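Local coordinates for ABC transporter ATP-binding protein (Sulfolobus tokodaii, PDB 2PJZ) that probably binds and hydrolyses ATP as the nucleotide-binding subunit of an ABC transporter, putatively one for cobalt, at residues A[220-225]-A[234-239]; A[230-235]-A[256-261]; A[216-221]-A[246-251]; A[193-198]-A[205-210]; A[36-41]-A[252-257]. One frame throughout, in Å; residues are numbered along the deposited sequence.

Contact 1 (A[220-225]-A[234-239]); sequences EGERND and DKKVSI
An antiparallel strand pairing that gives way to a side-chain-held loop joins G221 and its neighbours to strand 235-241, where strand 216-220 runs out in the C-terminal antiparallel sheet. E220 and V237 form a non-hydrogen-bonded pair, their CA atoms 4.6 Å apart, and the amide of G221 then donates to K236 O (N to O 2.7 Å) from above the carbonyl plane. Beyond this the backbones part, and the hydroxyl of S238 takes over. Its OG donates to G221 O at 2.6 Å, in the carbonyl plane on a lone pair, and accepts from R223 N at 2.9 Å in a nearly straight bond (167°). OG stands anti to the carbonyl carbon of S238 (chi1 -68°), which sets it between G221 O and R223 N. With an alanine at S238, G221 O and R223 N would probably lose the hydroxyl they share, and the loop would be less firmly tied to the strand. The side chains of E222 and K236 run side by side, E222 OE1 lying 3.3 Å from K236 CE, while the ammonium of K236 is bound by D231. On its other edge strand 235-241 pairs with strand 228-232, and V237 packs on I218, I232 and I261.

Contact 2 (A[230-235]-A[256-261]); sequences LDIMDK and RIYGII
The apolar contacts centre on I232, which meets three side chains of the C-terminal end. Its CD1 presses on I257 CG2 at 3.5 Å, closer than usual van der Waals contact, the two side chains crossing at about a right angle. The other branch, CG2, lies anti to the backbone N of I232 and reaches the edge of the Y258 ring, 3.7 Å from CE1 and near the ring plane; the same methyl touches I261 CD1 at 3.9 Å. All this happens beside a type II' beta turn from I232 to K235, the tight link of the hairpin between strands 228-232 and 235-241, with helix 256-260 packed against its end. I232 N donates to K235 O at 3.0 Å across the turn. The polar contact is made by K235, whose NZ donates to I261 O at 2.7 Å, tilted 18° from the carbonyl plane. To get there the lysine chain bends at its third torsion (chi3 103°) and runs alongside I261, pointing the other way, its CD lying 3.9 Å from I261 CB. Outside the pair, I257 rests on F198 of strand 195-200, and Y258 touches P38 and V200.

Contact 3 (A[216-221]-A[246-251]); sequences SSIVEG and MKFGAL
S216 and I218 grip the second segment through two backbone hydrogen bonds that flank the non-hydrogen-bonded antiparallel pair of S217 and K247. F248 N donates to S216 O at 2.9 Å in an almost straight bond (170°), tilted from the carbonyl plane, and I218 N donates to M246 O, also at 2.9 Å. The CA-H of S217 points at this same M246 O, with S217 CA 3.2 Å away. These bonds make the tight part of the contact, together with two side-chain touches: I218 CG2 lies 3.8 Å from L251 CD1, the two side chains roughly perpendicular, and F248 CB lies 3.4 Å from S216 OG. F248 turns its CG anti to its own backbone N (chi1 -179°), carrying the ring toward L185 and L188; I218 CD1 approaches the edge of that ring only distantly, 4.4 Å from F248 CD1. Looser is the other side, where the exposed M246 side chain runs off from strand 216-220, and K247 merely brushes S217, the ammonium being held by D243 and the S217 hydroxyl by G242. A water bridges S216 O and G249 N, donating to the first and accepting from the second, so S216 O serves both an amide and a water. Strand 246-247 is thus a short, weakly bonded edge on strand 216-220, whose other edge pairs with strand 235-241, the partner of strand 228-232. L251 also reaches beyond this sheet to L185.

Contact 4 (A[193-198]-A[205-210]); sequences EYKAYF and QGPISV
Strands 195-198 and 205-209 run antiparallel, their axes 4.4 Å apart at closest and 145° between directions, with a beta bulge shifting the register by one between the hydrogen-bonded pairs A196-I208 and F198-Q205. Each pair makes two backbone bonds; A196 N to I208 O spans 2.8 Å. At the bulge G206 precedes a cis peptide bond to P207, and a side chain at G206 would collide with A196 O and the ring of Y197. With Y197 CG anti to the carbonyl carbon (chi1 -68°), that ring lies along P207: P207 CA stands over one face, offset toward the rim, and P207 CB makes an off-centre CH-pi contact, 4.1 Å from the centroid of the Y197 ring. Replacing Y197 with an alanine would probably strip P207 of this aromatic cover and leave a gap beside the bulge. A196, F198 and I208 share the other face. F198 CE2 comes within 4.2 Å of I208 CG2, while A196 CB touches V210 CG2 at 3.8 Å. Where strand meets helix, V210 N donates to Y194 O at 2.9 Å, nearly along the C=O axis, and S209 occupies the N-cap of helix 210-214. The hairpin ends the mixed sheet: strand 195-200 runs parallel to strand 32-36 on its other side, and strand 203-209 is outermost. F198 and I208 pack on L228, I239 and L213.

Contact 5 (A[36-41]-A[252-257]); sequences LGPNGS and GSLNRI. With SO4 (sulfate ion), chain C.
L254 leans over the loop that follows strand 32-36, and its side chain makes most of the contact. CB rests on the ring of P38, 4.1 Å from P38 CD. CG stands anti to the carbonyl carbon (chi1 -71°) and passes the chain on toward G37. Of the two tips, CD1 settles on the backbone, 3.4 Å from G37 N, and also reaches L36 CB at 4.1 Å; CD2 turns to F198 of strand 195-200. N255 may add its amide end at the proline, but its two modelled conformers make this touch less certain. The turn that carries both residues is fixed by S253, whose OG accepts from N255 N at 3.1 Å in a capping bond. No hydrogen bond crosses between the segments. On the far side of the loop, in the type II beta turn from P38 to S41, G40 N donates to sulfate O4 at 2.8 Å, and S41 N adds a weak bond to O3. G42 N, K43 NZ and T44 OG1 complete the grip. Strand, loop and helix around an anion, with the sequence GPNGSGKT, are consistent with a P-loop (Walker A), the sulfate probably sitting where a nucleotide phosphate would.

Overall arrangement
From the N terminus, the chain first passes 36-41, the loop whose partner 252-257 lies near the C terminus; contact 5 therefore closes a loop of over two hundred residues, within which contacts 1, 3 and 4 are nested. Contact 4 closes first, as the hairpin at the edge of the mixed sheet. The C-terminal sheet then opens with 216-221, which starts contact 3 and runs straight into contact 1. Contact 1 closes inside contact 3, whereas contact 2 crosses contact 3 and ends with contact 5 on helix 256-260. F198 of contact 4 touches side chains in all the others, joining the mixed sheet and the C-terminal sheet to the helix beside the anion-binding loop.

Contact 1 (A[220-225]-A[234-239])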
# COMPACT_ATOMS: atom_id res chain seq x y z
N GLU A 220 21.34 14.44 6.00
CA GLU A 220 21.33 15.49 5.00
C GLU A 220 22.54 15.34 4.10
O GLU A 220 23.60 14.92 4.56
CB GLU A 220 21.34 16.86 5.67
CG GLU A 220 20.85 18.00 4.80
CD GLU A 220 20.92 19.35 5.50
OE1 GLU A 220 21.09 19.39 6.74
OE2 GLU A 220 20.81 20.38 4.80
N GLY A 221 22.37 15.68 2.82
CA GLY A 221 23.45 15.65 1.84
C GLY A 221 23.51 14.37 1.02
O GLY A 221 22.94 13.35 1.40
N GLU A 222 24.22 14.43 -0.11
CA GLU A 222 24.51 13.25 -0.92
C GLU A 222 25.80 12.53 -0.50
O GLU A 222 26.89 13.01 -0.79
CB GLU A 222 24.58 13.62 -2.41
CG GLU A 222 25.00 12.46 -3.31
CD GLU A 222 24.57 12.61 -4.76
OE1 GLU A 222 24.50 13.76 -5.26
OE2 GLU A 222 24.33 11.56 -5.39
N ARG A 223 25.66 11.38 0.17
CA ARG A 223 26.80 10.57 0.62
C ARG A 223 27.20 9.53 -0.40
O ARG A 223 26.35 9.00 -1.11
CB ARG A 223 26.49 9.87 1.94
CG ARG A 223 26.14 10.79 3.09
CD ARG A 223 27.38 11.45 3.69
NE ARG A 223 27.03 12.73 4.32
CZ ARG A 223 26.83 12.90 5.62
NH1 ARG A 223 26.96 11.88 6.47
NH2 ARG A 223 26.49 14.10 6.09
N ASN A 224 28.50 9.21 -0.44
CA ASN A 224 29.07 8.35 -1.49
C ASN A 224 28.58 6.90 -1.56
O ASN A 224 28.27 6.40 -2.64
CB ASN A 224 30.60 8.39 -1.47
CG ASN A 224 31.16 9.49 -2.37
OD1 ASN A 224 30.77 10.65 -2.27
ND2 ASN A 224 32.08 9.11 -3.27
N ASP A 225 28.54 6.21 -0.42
CA ASP A 225 28.15 4.80 -0.43
C ASP A 225 26.69 4.61 -0.01
O ASP A 225 26.32 3.57 0.55
CB ASP A 225 29.08 3.98 0.46
CG ASP A 225 28.96 2.47 0.22
OD1 ASP A 225 28.91 1.71 1.22
OD2 ASP A 225 28.91 2.05 -0.96
N ASP A 234 14.96 21.04 -2.69
CA ASP A 234 16.17 21.08 -3.51
C ASP A 234 17.29 20.18 -3.00
O ASP A 234 18.13 19.73 -3.77
CB ASP A 234 16.66 22.52 -3.69
CG ASP A 234 16.06 23.18 -4.92
OD1 ASP A 234 15.57 22.44 -5.81
OD2 ASP A 234 16.09 24.43 -5.00
N LYS A 235 17.25 19.91 -1.70
CA LYS A 235 18.29 19.17 -1.01
C LYS A 235 18.34 17.67 -1.33
O LYS A 235 17.51 17.14 -2.09
CB LYS A 235 18.15 19.38 0.50
CG LYS A 235 17.83 20.82 0.93
CD LYS A 235 17.69 20.91 2.45
CE LYS A 235 18.93 21.52 3.10
NZ LYS A 235 18.63 21.99 4.50
N LYS A 236 19.33 17.02 -0.76
CA LYS A 236 19.49 15.59 -0.91
C LYS A 236 19.54 15.02 0.48
O LYS A 236 20.10 15.64 1.39
CB LYS A 236 20.76 15.25 -1.70
CG LYS A 236 20.74 15.76 -3.14
CD LYS A 236 21.59 14.90 -4.03
CE LYS A 236 21.60 15.41 -5.46
NZ LYS A 236 20.46 14.89 -6.24
N VAL A 237 18.91 13.87 0.65
CA VAL A 237 18.89 13.17 1.92
C VAL A 237 19.37 11.76 1.64
O VAL A 237 18.79 11.05 0.82
CB VAL A 237 17.47 13.14 2.55
CG1 VAL A 237 17.43 12.23 3.72
CG2 VAL A 237 17.03 14.54 2.98
N SER A 238 20.44 11.35 2.31
CA SER A 238 21.01 10.04 2.06
C SER A 238 20.64 9.04 3.11
O SER A 238 20.70 9.32 4.32
CB SER A 238 22.54 10.12 1.94
OG SER A 238 22.90 10.83 0.78
N ILE A 239 20.26 7.85 2.64
CA ILE A 239 20.06 6.69 3.50
C ILE A 239 21.35 5.86 3.39
O ILE A 239 21.71 5.36 2.30
CB ILE A 239 18.78 5.90 3.08
CG1 ILE A 239 17.54 6.81 3.23
CG2 ILE A 239 18.61 4.68 3.92
CD1 ILE A 239 16.25 6.25 2.61

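Contact 2 (A[230-235]-A[256-261])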
# COMPACT_ATOMS: atom_id res chain seq x y z
N LEU A 230 17.68 10.47 -1.64
CA LEU A 230 16.40 11.12 -1.91
C LEU A 230 16.58 12.58 -2.28
O LEU A 230 17.24 13.31 -1.57
CB LEU A 230 15.49 11.06 -0.68
CG LEU A 230 15.15 9.69 -0.10
CD1 LEU A 230 14.42 9.89 1.20
CD2 LEU A 230 14.31 8.88 -1.10
N ASP A 231 15.96 12.99 -3.38
CA ASP A 231 15.85 14.41 -3.76
C ASP A 231 14.57 15.05 -3.18
O ASP A 231 13.47 14.56 -3.46
CB ASP A 231 15.87 14.51 -5.29
CG ASP A 231 17.05 13.77 -5.90
OD1 ASP A 231 18.20 13.99 -5.46
OD2 ASP A 231 16.86 12.96 -6.83
N ILE A 232 14.72 16.10 -2.36
CA ILE A 232 13.60 16.74 -1.61
C ILE A 232 13.70 18.29 -1.52
O ILE A 232 14.72 18.81 -1.05
CB ILE A 232 13.52 16.20 -0.18
CG1 ILE A 232 13.34 14.68 -0.18
CG2 ILE A 232 12.39 16.88 0.60
CD1 ILE A 232 13.47 14.05 1.17
N MET A 233 12.61 18.99 -1.89
CA MET A 233 12.62 20.43 -2.32
C MET A 233 13.81 20.67 -3.24
O MET A 233 13.71 20.43 -4.45
CB MET A 233 12.39 21.48 -1.18
CG MET A 233 12.15 20.86 0.21
SD MET A 233 10.79 21.36 1.41
N ASP A 234 14.96 21.04 -2.69
CA ASP A 234 16.17 21.08 -3.51
C ASP A 234 17.29 20.18 -3.00
O ASP A 234 18.13 19.73 -3.77
CB ASP A 234 16.66 22.52 -3.69
CG ASP A 234 16.06 23.18 -4.92
OD1 ASP A 234 15.57 22.44 -5.81
OD2 ASP A 234 16.09 24.43 -5.00
N LYS A 235 17.25 19.91 -1.70
CA LYS A 235 18.29 19.17 -1.01
C LYS A 235 18.34 17.67 -1.33
O LYS A 235 17.51 17.14 -2.09
CB LYS A 235 18.15 19.38 0.50
CG LYS A 235 17.83 20.82 0.93
CD LYS A 235 17.69 20.91 2.45
CE LYS A 235 18.93 21.52 3.10
NZ LYS A 235 18.63 21.99 4.50
N ARG A 256 9.43 13.53 9.54
CA ARG A 256 10.72 13.92 10.07
C ARG A 256 11.85 13.91 9.05
O ARG A 256 12.90 14.52 9.28
CB ARG A 256 11.00 13.17 11.37
CG ARG A 256 9.79 13.30 12.31
CD ARG A 256 10.13 13.47 13.78
NE ARG A 256 8.88 13.58 14.54
CZ ARG A 256 8.38 12.61 15.28
NH1 ARG A 256 9.03 11.46 15.38
NH2 ARG A 256 7.25 12.79 15.96
N ILE A 257 11.63 13.28 7.90
CA ILE A 257 12.54 13.42 6.77
C ILE A 257 12.67 14.89 6.33
O ILE A 257 13.76 15.36 5.97
CB ILE A 257 12.10 12.56 5.56
CG1 ILE A 257 12.10 11.06 5.93
CG2 ILE A 257 13.00 12.81 4.38
CD1 ILE A 257 11.57 10.13 4.76
N TYR A 258 11.55 15.61 6.34
CA TYR A 258 11.59 17.03 6.01
C TYR A 258 12.31 17.81 7.10
O TYR A 258 13.08 18.72 6.82
CB TYR A 258 10.16 17.56 5.88
CG TYR A 258 9.39 16.91 4.76
CD1 TYR A 258 9.85 16.99 3.46
CD2 TYR A 258 8.20 16.23 5.00
CE1 TYR A 258 9.15 16.42 2.42
CE2 TYR A 258 7.49 15.65 3.95
CZ TYR A 258 7.98 15.75 2.67
OH TYR A 258 7.31 15.19 1.61
N GLY A 259 12.05 17.41 8.34
CA GLY A 259 12.61 18.05 9.54
C GLY A 259 14.11 17.90 9.66
O GLY A 259 14.80 18.90 9.89
N ILE A 260 14.63 16.69 9.52
CA ILE A 260 16.09 16.54 9.63
C ILE A 260 16.82 17.51 8.69
O ILE A 260 17.96 17.88 8.97
CB ILE A 260 16.62 15.07 9.44
CG1 ILE A 260 16.57 14.65 7.97
CG2 ILE A 260 15.89 14.11 10.39
CD1 ILE A 260 17.87 14.06 7.47
N ILE A 261 16.16 17.94 7.61
CA ILE A 261 16.77 18.91 6.69
C ILE A 261 16.29 20.36 6.89
O ILE A 261 16.63 21.26 6.11
CB ILE A 261 16.64 18.45 5.22
CG1 ILE A 261 15.17 18.42 4.76
CG2 ILE A 261 17.28 17.07 5.07
CD1 ILE A 261 15.01 18.00 3.32

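Contact 3 (A[216-221]-A[246-251])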
# COMPACT_ATOMS: atom_id res chain seq x y z
N SER A 216 19.57 1.23 8.73
CA SER A 216 20.26 2.36 8.13
C SER A 216 20.18 3.63 8.98
O SER A 216 19.42 3.69 9.95
CB SER A 216 19.61 2.70 6.78
OG SER A 216 18.25 3.03 7.02
N SER A 217 20.92 4.64 8.55
CA SER A 217 20.83 5.97 9.15
C SER A 217 20.41 6.94 8.08
O SER A 217 20.66 6.71 6.91
CB SER A 217 22.18 6.40 9.75
OG SER A 217 22.56 5.54 10.80
N ILE A 218 19.78 8.04 8.47
CA ILE A 218 19.37 9.02 7.48
C ILE A 218 20.07 10.35 7.73
O ILE A 218 20.07 10.85 8.86
CB ILE A 218 17.82 9.13 7.43
CG1 ILE A 218 17.36 9.86 6.18
CG2 ILE A 218 17.25 9.73 8.72
CD1 ILE A 218 16.00 9.43 5.70
N VAL A 219 20.70 10.90 6.69
CA VAL A 219 21.46 12.15 6.82
C VAL A 219 21.22 13.15 5.69
O VAL A 219 20.95 12.76 4.56
CB VAL A 219 23.00 11.88 6.94
CG1 VAL A 219 23.28 10.88 8.04
CG2 VAL A 219 23.58 11.40 5.62
N GLU A 220 21.34 14.44 6.00
CA GLU A 220 21.33 15.49 5.00
C GLU A 220 22.54 15.34 4.10
O GLU A 220 23.60 14.92 4.56
CB GLU A 220 21.34 16.86 5.67
CG GLU A 220 20.85 18.00 4.80
CD GLU A 220 20.92 19.35 5.50
OE1 GLU A 220 21.09 19.39 6.74
OE2 GLU A 220 20.81 20.38 4.80
N GLY A 221 22.37 15.68 2.82
CA GLY A 221 23.45 15.65 1.84
C GLY A 221 23.51 14.37 1.02
O GLY A 221 22.94 13.35 1.40
N MET A 246 21.25 9.65 12.44
CA MET A 246 20.18 9.07 13.25
C MET A 246 19.60 7.83 12.57
O MET A 246 19.49 7.79 11.36
CB MET A 246 19.06 10.08 13.55
CG MET A 246 18.11 9.59 14.64
SD MET A 246 16.53 10.44 14.81
CE MET A 246 15.57 8.95 14.88
N LYS A 247 19.24 6.85 13.38
CA LYS A 247 18.72 5.58 12.92
C LYS A 247 17.34 5.75 12.27
O LYS A 247 16.43 6.35 12.85
CB LYS A 247 18.61 4.60 14.09
CG LYS A 247 19.94 4.26 14.78
CD LYS A 247 20.82 3.41 13.88
CE LYS A 247 22.16 3.12 14.55
NZ LYS A 247 23.11 2.47 13.59
N PHE A 248 17.19 5.22 11.06
CA PHE A 248 15.90 5.26 10.39
C PHE A 248 14.87 4.57 11.26
O PHE A 248 13.72 5.02 11.35
CB PHE A 248 15.98 4.58 9.02
CG PHE A 248 14.68 4.62 8.28
CD1 PHE A 248 14.39 5.68 7.44
CD2 PHE A 248 13.74 3.64 8.49
CE1 PHE A 248 13.16 5.74 6.79
CE2 PHE A 248 12.52 3.69 7.84
CZ PHE A 248 12.25 4.75 6.99
N GLY A 249 15.29 3.48 11.90
CA GLY A 249 14.45 2.74 12.85
C GLY A 249 13.89 3.53 14.02
O GLY A 249 12.95 3.09 14.68
N ALA A 250 14.48 4.68 14.32
CA ALA A 250 14.02 5.45 15.46
C ALA A 250 13.22 6.67 15.00
O ALA A 250 12.72 7.44 15.83
CB ALA A 250 15.21 5.87 16.35
N LEU A 251 13.03 6.79 13.68
CA LEU A 251 12.45 7.99 13.08
C LEU A 251 11.07 8.35 13.63
O LEU A 251 10.77 9.52 13.86
CB LEU A 251 12.42 7.89 11.55
CG LEU A 251 12.81 9.20 10.87
CD1 LEU A 251 14.30 9.40 11.07
CD2 LEU A 251 12.47 9.16 9.39
O HOH W 1 17.75 2.03 11.70

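Contact 4 (A[193-198]-A[205-210])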
# COMPACT_ATOMS: atom_id res chain seq x y z
N GLU A 193 12.28 -8.67 3.99
CA GLU A 193 12.60 -9.28 2.69
C GLU A 193 12.00 -8.52 1.50
O GLU A 193 12.19 -8.91 0.33
CB GLU A 193 12.23 -10.79 2.69
CG GLU A 193 10.73 -11.13 2.75
CD GLU A 193 10.06 -11.11 4.14
OE1 GLU A 193 9.35 -12.12 4.44
OE2 GLU A 193 10.18 -10.12 4.91
N TYR A 194 11.32 -7.42 1.79
CA TYR A 194 10.57 -6.66 0.75
C TYR A 194 11.33 -5.44 0.32
O TYR A 194 12.22 -5.00 1.04
CB TYR A 194 9.20 -6.25 1.28
CG TYR A 194 8.28 -7.42 1.40
CD1 TYR A 194 7.02 -7.42 0.82
CD2 TYR A 194 8.67 -8.54 2.12
CE1 TYR A 194 6.18 -8.55 0.94
CE2 TYR A 194 7.87 -9.64 2.23
CZ TYR A 194 6.64 -9.66 1.65
OH TYR A 194 5.89 -10.80 1.82
N LYS A 195 11.01 -4.92 -0.87
CA LYS A 195 11.58 -3.67 -1.34
C LYS A 195 10.60 -2.55 -1.02
O LYS A 195 9.37 -2.76 -1.05
CB LYS A 195 11.81 -3.69 -2.86
CG LYS A 195 12.87 -4.68 -3.36
CD LYS A 195 13.05 -4.49 -4.86
CE LYS A 195 13.79 -5.67 -5.48
NZ LYS A 195 13.27 -5.81 -6.87
N ALA A 196 11.17 -1.38 -0.72
CA ALA A 196 10.44 -0.13 -0.49
C ALA A 196 10.80 1.02 -1.44
O ALA A 196 11.94 1.19 -1.91
CB ALA A 196 10.61 0.34 1.00
N TYR A 197 9.79 1.86 -1.68
CA TYR A 197 9.96 3.14 -2.34
C TYR A 197 9.41 4.21 -1.40
O TYR A 197 8.53 3.94 -0.61
CB TYR A 197 9.12 3.17 -3.61
CG TYR A 197 9.62 2.23 -4.68
CD1 TYR A 197 10.41 2.72 -5.72
CD2 TYR A 197 9.32 0.87 -4.63
CE1 TYR A 197 10.89 1.86 -6.73
CE2 TYR A 197 9.79 -0.01 -5.63
CZ TYR A 197 10.58 0.52 -6.67
OH TYR A 197 11.09 -0.29 -7.66
N PHE A 198 9.97 5.40 -1.47
CA PHE A 198 9.44 6.58 -0.77
C PHE A 198 8.67 7.46 -1.76
O PHE A 198 9.16 7.76 -2.83
CB PHE A 198 10.60 7.41 -0.23
CG PHE A 198 11.29 6.77 0.93
CD1 PHE A 198 10.86 7.04 2.24
CD2 PHE A 198 12.35 5.88 0.72
CE1 PHE A 198 11.50 6.45 3.34
CE2 PHE A 198 13.00 5.30 1.81
CZ PHE A 198 12.57 5.57 3.12
N GLN A 205 10.64 7.29 -5.13
CA GLN A 205 12.10 7.09 -5.10
C GLN A 205 12.53 5.78 -4.44
O GLN A 205 12.03 5.42 -3.38
CB GLN A 205 12.79 8.31 -4.48
CG GLN A 205 12.18 9.66 -4.92
CD GLN A 205 13.03 10.85 -4.53
OE1 GLN A 205 14.26 10.77 -4.54
NE2 GLN A 205 12.39 11.96 -4.16
N GLY A 206 13.44 5.06 -5.09
CA GLY A 206 13.81 3.73 -4.63
C GLY A 206 14.19 2.90 -5.85
O GLY A 206 14.39 3.47 -6.91
N PRO A 207 14.26 1.57 -5.71
CA PRO A 207 13.89 0.79 -4.54
C PRO A 207 15.01 0.73 -3.47
O PRO A 207 16.15 1.05 -3.77
CB PRO A 207 13.64 -0.60 -5.12
CG PRO A 207 14.61 -0.68 -6.26
CD PRO A 207 14.68 0.71 -6.83
N ILE A 208 14.65 0.37 -2.25
CA ILE A 208 15.65 0.03 -1.22
C ILE A 208 15.17 -1.19 -0.46
O ILE A 208 13.97 -1.36 -0.23
CB ILE A 208 15.96 1.24 -0.28
CG1 ILE A 208 17.05 0.87 0.76
CG2 ILE A 208 14.71 1.75 0.45
CD1 ILE A 208 17.49 2.06 1.60
N SER A 209 16.09 -2.08 -0.10
CA SER A 209 15.71 -3.22 0.72
C SER A 209 15.20 -2.72 2.07
O SER A 209 15.86 -1.87 2.71
CB SER A 209 16.94 -4.11 0.94
OG SER A 209 16.67 -5.05 1.96
N VAL A 210 14.06 -3.24 2.52
CA VAL A 210 13.56 -2.89 3.85
C VAL A 210 14.55 -3.41 4.93
O VAL A 210 14.81 -2.72 5.93
CB VAL A 210 12.17 -3.44 4.10
CG1 VAL A 210 11.79 -3.25 5.53
CG2 VAL A 210 11.13 -2.67 3.22

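Contact 5 (A[36-41]-A[252-257])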
# COMPACT_ATOMS: atom_id res chain seq x y z
N LEU A 36 6.23 4.02 0.88
CA LEU A 36 6.20 4.71 2.18
C LEU A 36 6.04 6.17 1.92
O LEU A 36 6.73 6.74 1.09
CB LEU A 36 7.52 4.53 2.96
CG LEU A 36 7.91 3.14 3.38
CD1 LEU A 36 9.35 3.14 3.94
CD2 LEU A 36 6.87 2.61 4.42
N GLY A 37 5.10 6.81 2.59
CA GLY A 37 4.98 8.24 2.35
C GLY A 37 4.18 8.81 3.50
O GLY A 37 3.34 8.11 4.04
N PRO A 38 4.44 10.09 3.84
CA PRO A 38 3.63 10.77 4.85
C PRO A 38 2.17 10.83 4.47
O PRO A 38 1.81 10.73 3.28
CB PRO A 38 4.24 12.18 4.91
CG PRO A 38 5.10 12.32 3.75
CD PRO A 38 5.52 10.94 3.32
N ASN A 39 1.32 11.02 5.48
CA ASN A 39 -0.07 11.28 5.25
C ASN A 39 -0.12 12.48 4.30
O ASN A 39 0.71 13.40 4.40
CB ASN A 39 -0.84 11.50 6.56
CG ASN A 39 -1.35 10.19 7.17
OD1 ASN A 39 -1.56 9.20 6.46
ND2 ASN A 39 -1.56 10.19 8.49
N GLY A 40 -1.00 12.41 3.32
CA GLY A 40 -1.15 13.52 2.38
C GLY A 40 -0.28 13.49 1.14
O GLY A 40 -0.40 14.36 0.27
N SER A 41 0.60 12.50 1.01
CA SER A 41 1.55 12.49 -0.08
C SER A 41 0.92 12.01 -1.42
O SER A 41 1.50 12.19 -2.48
CB SER A 41 2.78 11.63 0.25
OG SER A 41 2.37 10.31 0.57
N GLY A 252 10.24 7.35 13.85
CA GLY A 252 8.93 7.62 14.42
C GLY A 252 7.94 8.04 13.36
O GLY A 252 6.90 7.41 13.22
N SER A 253 8.27 9.05 12.57
CA SER A 253 7.35 9.58 11.56
C SER A 253 8.09 9.99 10.30
O SER A 253 9.14 10.62 10.38
CB SER A 253 6.59 10.81 12.11
OG SER A 253 6.03 11.55 11.03
N LEU A 254 7.53 9.67 9.13
CA LEU A 254 8.13 10.05 7.85
C LEU A 254 8.22 11.55 7.65
O LEU A 254 9.06 12.01 6.88
CB LEU A 254 7.37 9.44 6.67
CG LEU A 254 7.56 7.92 6.53
CD1 LEU A 254 6.37 7.32 5.74
CD2 LEU A 254 8.90 7.62 5.86
N ASN A 255 7.36 12.33 8.32
CA ASN A 255 7.44 13.77 8.17
C ASN A 255 8.78 14.30 8.69
O ASN A 255 9.23 15.35 8.28
CB ASN A 255 6.19 14.47 8.76
CG ASN A 255 5.00 14.48 7.77
OD1 ASN A 255 3.89 14.02 8.10
ND2 ASN A 255 5.23 15.00 6.56
N ARG A 256 9.43 13.53 9.54
CA ARG A 256 10.72 13.92 10.07
C ARG A 256 11.85 13.91 9.05
O ARG A 256 12.90 14.52 9.28
CB ARG A 256 11.00 13.17 11.37
CG ARG A 256 9.79 13.30 12.31
CD ARG A 256 10.13 13.47 13.78
NE ARG A 256 8.88 13.58 14.54
CZ ARG A 256 8.38 12.61 15.28
NH1 ARG A 256 9.03 11.46 15.38
NH2 ARG A 256 7.25 12.79 15.96
N ILE A 257 11.63 13.28 7.90
CA ILE A 257 12.54 13.42 6.77
C ILE A 257 12.67 14.89 6.33
O ILE A 257 13.76 15.36 5.97
CB ILE A 257 12.10 12.56 5.56
CG1 ILE A 257 12.10 11.06 5.93
CG2 ILE A 257 13.00 12.81 4.38
CD1 ILE A 257 11.57 10.13 4.76
S SO4 C . -1.87 9.60 1.49
O1 SO4 C . -2.42 10.67 0.61
O2 SO4 C . -2.61 8.36 1.22
O3 SO4 C . -0.46 9.35 1.24
O4 SO4 C . -2.10 9.91 2.88